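Side-chain contacts in putative deoxyribonuclease yjjV (PDB 1ZZM), which probably hydrolyses ester bonds, as a TatD-type member of the metallo-dependent hydrolases that holds two divalent metal ions in its active site: residues H9-F14 with V95-L100; K189-I194 with C234-E239. All coordinates share one frame; numbering follows the deposited sequence.

Contact 1: H9-F14 with V95-L100. With ZN (zinc ion), chain B; ZN (zinc ion), chain C.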
loop_
_atom_site.group_PDB
_atom_site.type_symbol
_atom_site.label_atom_id
_atom_site.label_comp_id
_atom_site.label_asym_id
_atom_site.label_seq_id
_atom_site.Cartn_x
_atom_site.Cartn_y
_atom_site.Cartn_z
ATOM N N HIS A 9 3.861 -2.341 0.194
ATOM C CA HIS A 9 3.720 -1.061 -0.510
ATOM C C HIS A 9 5.100 -0.415 -0.677
ATOM O O HIS A 9 5.589 0.264 0.214
ATOM C CB HIS A 9 2.816 -0.139 0.324
ATOM C CG HIS A 9 2.312 1.060 -0.422
ATOM N ND1 HIS A 9 1.021 1.159 -0.893
ATOM C CD2 HIS A 9 2.928 2.222 -0.755
ATOM C CE1 HIS A 9 0.861 2.329 -1.488
ATOM N NE2 HIS A 9 2.007 2.988 -1.419
ATOM N N CYS A 10 5.740 -0.660 -1.810
ATOM C CA CYS A 10 7.036 -0.059 -2.068
ATOM C C CYS A 10 7.083 0.394 -3.517
ATOM O O CYS A 10 6.838 -0.402 -4.432
ATOM C CB CYS A 10 8.162 -1.074 -1.794
ATOM S SG CYS A 10 9.833 -0.400 -2.190
ATOM N N HIS A 11 7.400 1.675 -3.737
ATOM C CA HIS A 11 7.472 2.224 -5.090
ATOM C C HIS A 11 8.854 1.883 -5.633
ATOM O O HIS A 11 9.714 2.746 -5.841
ATOM C CB HIS A 11 7.243 3.734 -5.032
ATOM C CG HIS A 11 5.834 4.093 -4.664
ATOM N ND1 HIS A 11 4.800 4.020 -5.565
ATOM C CD2 HIS A 11 5.272 4.405 -3.472
ATOM C CE1 HIS A 11 3.656 4.259 -4.953
ATOM N NE2 HIS A 11 3.914 4.490 -3.678
ATOM N N PHE A 12 9.037 0.598 -5.868
ATOM C CA PHE A 12 10.316 0.047 -6.309
ATOM C C PHE A 12 10.765 0.407 -7.724
ATOM O O PHE A 12 11.882 0.053 -8.116
ATOM C CB PHE A 12 10.231 -1.463 -6.173
ATOM C CG PHE A 12 11.563 -2.147 -6.022
ATOM C CD1 PHE A 12 12.254 -2.077 -4.827
ATOM C CD2 PHE A 12 12.101 -2.893 -7.078
ATOM C CE1 PHE A 12 13.483 -2.742 -4.664
ATOM C CE2 PHE A 12 13.331 -3.566 -6.935
ATOM C CZ PHE A 12 14.021 -3.489 -5.734
ATOM N N ASP A 13 9.914 1.085 -8.493
ATOM C CA ASP A 13 10.266 1.491 -9.852
ATOM C C ASP A 13 10.848 2.908 -9.868
ATOM O O ASP A 13 11.204 3.431 -10.922
ATOM C CB ASP A 13 9.048 1.418 -10.793
ATOM C CG ASP A 13 7.849 2.203 -10.283
ATOM O OD1 ASP A 13 7.538 2.138 -9.077
ATOM O OD2 ASP A 13 7.211 2.865 -11.122
ATOM N N PHE A 14 10.920 3.527 -8.700
ATOM C CA PHE A 14 11.508 4.865 -8.583
ATOM C C PHE A 14 12.906 4.787 -7.963
ATOM O O PHE A 14 13.303 3.754 -7.413
ATOM C CB PHE A 14 10.669 5.739 -7.653
ATOM C CG PHE A 14 9.395 6.252 -8.262
ATOM C CD1 PHE A 14 8.270 5.423 -8.392
ATOM C CD2 PHE A 14 9.318 7.568 -8.719
ATOM C CE1 PHE A 14 7.076 5.911 -8.985
ATOM C CE2 PHE A 14 8.143 8.059 -9.302
ATOM C CZ PHE A 14 7.017 7.234 -9.441
ATOM N N VAL A 95 -5.707 -3.342 -7.794
ATOM C CA VAL A 95 -5.893 -2.129 -8.570
ATOM C C VAL A 95 -5.285 -1.195 -7.563
ATOM O O VAL A 95 -5.789 -0.936 -6.453
ATOM C CB VAL A 95 -7.339 -1.801 -8.820
ATOM C CG1 VAL A 95 -7.473 -0.371 -9.390
ATOM C CG2 VAL A 95 -7.895 -2.816 -9.804
ATOM N N GLY A 96 -4.143 -0.705 -7.949
ATOM C CA GLY A 96 -3.474 0.080 -7.003
ATOM C C GLY A 96 -2.338 0.924 -7.427
ATOM O O GLY A 96 -1.684 0.807 -8.474
ATOM N N GLU A 97 -2.556 1.832 -6.496
ATOM C CA GLU A 97 -2.326 3.046 -5.796
ATOM C C GLU A 97 -3.302 4.022 -6.365
ATOM O O GLU A 97 -3.058 4.702 -7.352
ATOM C CB GLU A 97 -0.961 3.635 -5.526
ATOM C CG GLU A 97 -1.315 4.416 -4.217
ATOM C CD GLU A 97 -0.175 4.898 -3.336
ATOM O OE1 GLU A 97 1.019 4.734 -3.664
ATOM O OE2 GLU A 97 -0.510 5.459 -2.273
ATOM N N ILE A 98 -4.476 3.987 -5.746
ATOM C CA ILE A 98 -5.573 4.891 -6.094
ATOM C C ILE A 98 -5.981 5.475 -4.745
ATOM O O ILE A 98 -5.540 4.978 -3.708
ATOM C CB ILE A 98 -6.767 4.162 -6.704
ATOM C CG1 ILE A 98 -7.410 3.240 -5.662
ATOM C CG2 ILE A 98 -6.308 3.373 -7.915
ATOM C CD1 ILE A 98 -8.504 2.357 -6.248
ATOM N N GLY A 99 -6.767 6.552 -4.761
ATOM C CA GLY A 99 -7.186 7.125 -3.506
ATOM C C GLY A 99 -7.423 8.625 -3.618
ATOM O O GLY A 99 -7.738 9.138 -4.691
ATOM N N LEU A 100 -7.323 9.290 -2.470
ATOM C CA LEU A 100 -7.570 10.712 -2.357
ATOM C C LEU A 100 -6.483 11.375 -1.534
ATOM O O LEU A 100 -5.860 10.746 -0.679
ATOM C CB LEU A 100 -8.899 10.949 -1.656
ATOM C CG LEU A 100 -10.085 10.169 -2.241
ATOM C CD1 LEU A 100 -11.166 10.208 -1.216
ATOM C CD2 LEU A 100 -10.540 10.742 -3.600
HETATM ZN ZN ZN B . 2.491 4.813 -2.307
HETATM ZN ZN ZN C . 0.335 6.668 -0.746
HETATM O O HOH W 1 2.036 6.736 -1.867
HETATM O O HOH W 2 1.663 7.971 0.810
#
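E97 swings its CG anti to the backbone N (chi1 -153°) and runs on extended to the zinc shared with H9 and H11, while H9, turned likewise, and H11 bring their NE2 atoms to the same ion. H9 NE2, H11 NE2 and E97 OE1 all bind this first zinc (chain B), H9 NE2 at 2.1 Å, with water 1 as a further ligand. E97 OE1 lies 2.9 Å from H11 NE2, but the metal, not a hydrogen bond, joins them. The H11 ring is nearly coplanar with the carboxylate, 18° apart, whereas the H9 ring stands almost upright to it, at 87°. E97 OE2 binds the second zinc (chain C) at 2.1 Å, so one carboxylate bridges both ions, as does water 1; H133 and H157 add to the second zinc, D207 to the first. This is the binuclear metal centre of a TatD-type hydrolase, with the His-X-His pair just after the first barrel strand. H9 also stacks on the ring of H157. The site is buried: residues 9-14 lie in the loop that follows strand 5-7 and precedes helix 21-30, and E97 sits where strand 95-101 turns a corner, beside strand 130-135, with helix 109-125 packed against I98.

Contact 2: K189-I194 with C234-E239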
loop_
_atom_site.group_PDB
_atom_site.type_symbol
_atom_site.label_atom_id
_atom_site.label_comp_id
_atom_site.label_asym_id
_atom_site.label_seq_id
_atom_site.Cartn_x
_atom_site.Cartn_y
_atom_site.Cartn_z
ATOM N N LYS A 189 -1.065 10.152 17.230
ATOM C CA LYS A 189 -1.500 9.129 18.163
ATOM C C LYS A 189 -1.759 7.831 17.400
ATOM O O LYS A 189 -2.485 6.935 17.863
ATOM C CB LYS A 189 -2.772 9.592 18.877
ATOM C CG LYS A 189 -2.607 10.900 19.651
ATOM C CD LYS A 189 -1.448 10.818 20.641
ATOM C CE LYS A 189 -1.635 9.662 21.624
ATOM N NZ LYS A 189 -0.417 9.430 22.466
ATOM N N THR A 190 -1.156 7.725 16.225
ATOM C CA THR A 190 -1.348 6.529 15.427
ATOM C C THR A 190 -0.814 5.259 16.105
ATOM O O THR A 190 -1.366 4.156 15.920
ATOM C CB THR A 190 -0.748 6.714 14.026
ATOM O OG1 THR A 190 -1.410 7.804 13.382
ATOM C CG2 THR A 190 -0.970 5.445 13.166
ATOM N N ARG A 191 0.227 5.383 16.921
ATOM C CA ARG A 191 0.746 4.199 17.597
ATOM C C ARG A 191 -0.320 3.597 18.501
ATOM O O ARG A 191 -0.449 2.370 18.585
ATOM C CB ARG A 191 1.999 4.535 18.434
ATOM C CG ARG A 191 3.200 4.977 17.598
ATOM C CD ARG A 191 4.236 5.734 18.457
ATOM N NE ARG A 191 4.684 5.006 19.645
ATOM C CZ ARG A 191 5.600 4.035 19.651
ATOM N NH1 ARG A 191 6.178 3.650 18.528
ATOM N NH2 ARG A 191 5.965 3.457 20.794
ATOM N N ASP A 192 -1.111 4.451 19.156
ATOM C CA ASP A 192 -2.155 3.964 20.041
ATOM C C ASP A 192 -3.259 3.258 19.253
ATOM O O ASP A 192 -3.849 2.298 19.738
ATOM C CB ASP A 192 -2.766 5.110 20.861
ATOM C CG ASP A 192 -1.826 5.625 21.928
ATOM O OD1 ASP A 192 -1.015 4.819 22.448
ATOM O OD2 ASP A 192 -1.909 6.832 22.260
ATOM N N VAL A 193 -3.525 3.736 18.035
ATOM C CA VAL A 193 -4.553 3.121 17.181
ATOM C C VAL A 193 -4.082 1.748 16.772
ATOM O O VAL A 193 -4.780 0.741 16.948
ATOM C CB VAL A 193 -4.794 3.972 15.881
ATOM C CG1 VAL A 193 -5.736 3.214 14.890
ATOM C CG2 VAL A 193 -5.378 5.282 16.241
ATOM N N ILE A 194 -2.857 1.694 16.252
ATOM C CA ILE A 194 -2.311 0.425 15.793
ATOM C C ILE A 194 -2.200 -0.586 16.932
ATOM O O ILE A 194 -2.337 -1.786 16.730
ATOM C CB ILE A 194 -0.946 0.657 15.127
ATOM C CG1 ILE A 194 -1.149 1.560 13.925
ATOM C CG2 ILE A 194 -0.322 -0.652 14.682
ATOM C CD1 ILE A 194 -2.177 1.069 12.906
ATOM N N CYS A 234 6.047 -4.584 17.285
ATOM C CA CYS A 234 6.076 -5.542 18.384
ATOM C C CYS A 234 6.077 -4.833 19.738
ATOM O O CYS A 234 5.540 -5.357 20.711
ATOM C CB CYS A 234 7.299 -6.439 18.296
ATOM S SG CYS A 234 7.236 -7.590 16.938
ATOM N N GLU A 235 6.672 -3.648 19.800
ATOM C CA GLU A 235 6.721 -2.907 21.056
ATOM C C GLU A 235 5.331 -2.385 21.407
ATOM O O GLU A 235 5.001 -2.202 22.579
ATOM C CB GLU A 235 7.710 -1.734 20.949
ATOM C CG GLU A 235 9.183 -2.156 20.913
ATOM C CD GLU A 235 10.107 -1.077 20.349
ATOM O OE1 GLU A 235 9.682 0.098 20.212
ATOM O OE2 GLU A 235 11.274 -1.425 20.044
ATOM N N LEU A 236 4.518 -2.136 20.385
ATOM C CA LEU A 236 3.170 -1.627 20.585
ATOM C C LEU A 236 2.149 -2.696 20.917
ATOM O O LEU A 236 1.173 -2.451 21.624
ATOM C CB LEU A 236 2.673 -0.927 19.322
ATOM C CG LEU A 236 3.376 0.351 18.906
ATOM C CD1 LEU A 236 2.828 0.855 17.564
ATOM C CD2 LEU A 236 3.172 1.349 20.007
ATOM N N ARG A 237 2.362 -3.885 20.386
ATOM C CA ARG A 237 1.405 -4.961 20.581
ATOM C C ARG A 237 1.653 -5.822 21.787
ATOM O O ARG A 237 2.768 -5.883 22.288
ATOM C CB ARG A 237 1.410 -5.860 19.346
ATOM C CG ARG A 237 1.122 -5.096 18.061
ATOM C CD ARG A 237 -0.309 -4.577 18.072
ATOM N NE ARG A 237 -1.281 -5.671 18.153
ATOM C CZ ARG A 237 -2.547 -5.572 17.747
ATOM N NH1 ARG A 237 -2.986 -4.426 17.221
ATOM N NH2 ARG A 237 -3.377 -6.604 17.881
ATOM N N ARG A 238 0.610 -6.518 22.223
ATOM C CA ARG A 238 0.734 -7.443 23.348
ATOM C C ARG A 238 1.198 -8.822 22.869
ATOM O O ARG A 238 1.941 -9.499 23.571
ATOM C CB ARG A 238 -0.610 -7.598 24.080
ATOM C CG ARG A 238 -1.035 -6.388 24.902
ATOM C CD ARG A 238 -0.072 -6.117 26.054
ATOM N NE ARG A 238 -0.065 -7.174 27.071
ATOM C CZ ARG A 238 -0.954 -7.289 28.057
ATOM N NH1 ARG A 238 -1.941 -6.405 28.176
ATOM N NH2 ARG A 238 -0.849 -8.290 28.930
ATOM N N GLU A 239 0.769 -9.237 21.677
ATOM C CA GLU A 239 1.136 -10.556 21.146
ATOM C C GLU A 239 2.632 -10.738 20.957
ATOM O O GLU A 239 3.363 -9.772 20.735
ATOM C CB GLU A 239 0.440 -10.828 19.795
ATOM C CG GLU A 239 -1.081 -10.680 19.784
ATOM C CD GLU A 239 -1.542 -9.243 19.529
ATOM O OE1 GLU A 239 -0.714 -8.314 19.553
ATOM O OE2 GLU A 239 -2.740 -9.024 19.310
#
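L236 lays its CD2 methyl over the face of the R191 guanidinium, 3.5 Å above the plane and over its centre, and the two side chains cross at about a right angle. L236 CD2 also lies 3.7 Å from R191 CB, so it fits against both the foot and the head of an arginine that bends back at chi3 (54°). L236 CD1 faces R191 CB and, more loosely, I194 CB at 4.5 Å. One residue on, R237 folds at chi2 and chi3 and donates a hydrogen bond from R237 NH1 to I194 O, 2.8 Å away. That oxygen lies in the guanidinium plane and receives the donor in its own carbonyl plane, though the N-H points somewhat off line (142°).

In the next shell, E239 grips R237 side-on: R237 NE meets E239 OE1 at 3.0 Å and R237 NH2 meets E239 OE2 at 2.9 Å, both nearly straight, which fixes the guanidinium's rotation. R237 NH1 also bonds L197 O, so it serves two carbonyls near the end of helix 190-196. R191 NH1 is held in turn by I182 O. A leucine in place of R237 would probably leave E239 without its charged mate and the carbonyls of I194 and L197 without this donor.

Farther out, I194 also packs on L233. This is helix-to-helix packing on the outside of a TIM-barrel-type fold, joining helix 190-196 to the C-terminal end of helix 226-236.

In the fold
Contact 1 is buried, its centre about 6 Å from the centre of the chain, whereas contact 2 is partly buried, about 19 Å out; their centres stand about 25 Å apart and no atoms touch. They share no helix or strand: contact 1 joins a loop after strand 5-7 to strand 95-101, contact 2 the helices 190-196 and 226-236. The chemistry follows the place. In the core, polar groups meet through metal ions, with only 112 Å² buried between the two segments themselves; nearer the surface, apolar packing, a methyl over a guanidinium and an arginine-to-carbonyl hydrogen bond share 247 Å². One supplies part of the metal centre, the other packs the helical shell of the same barrel.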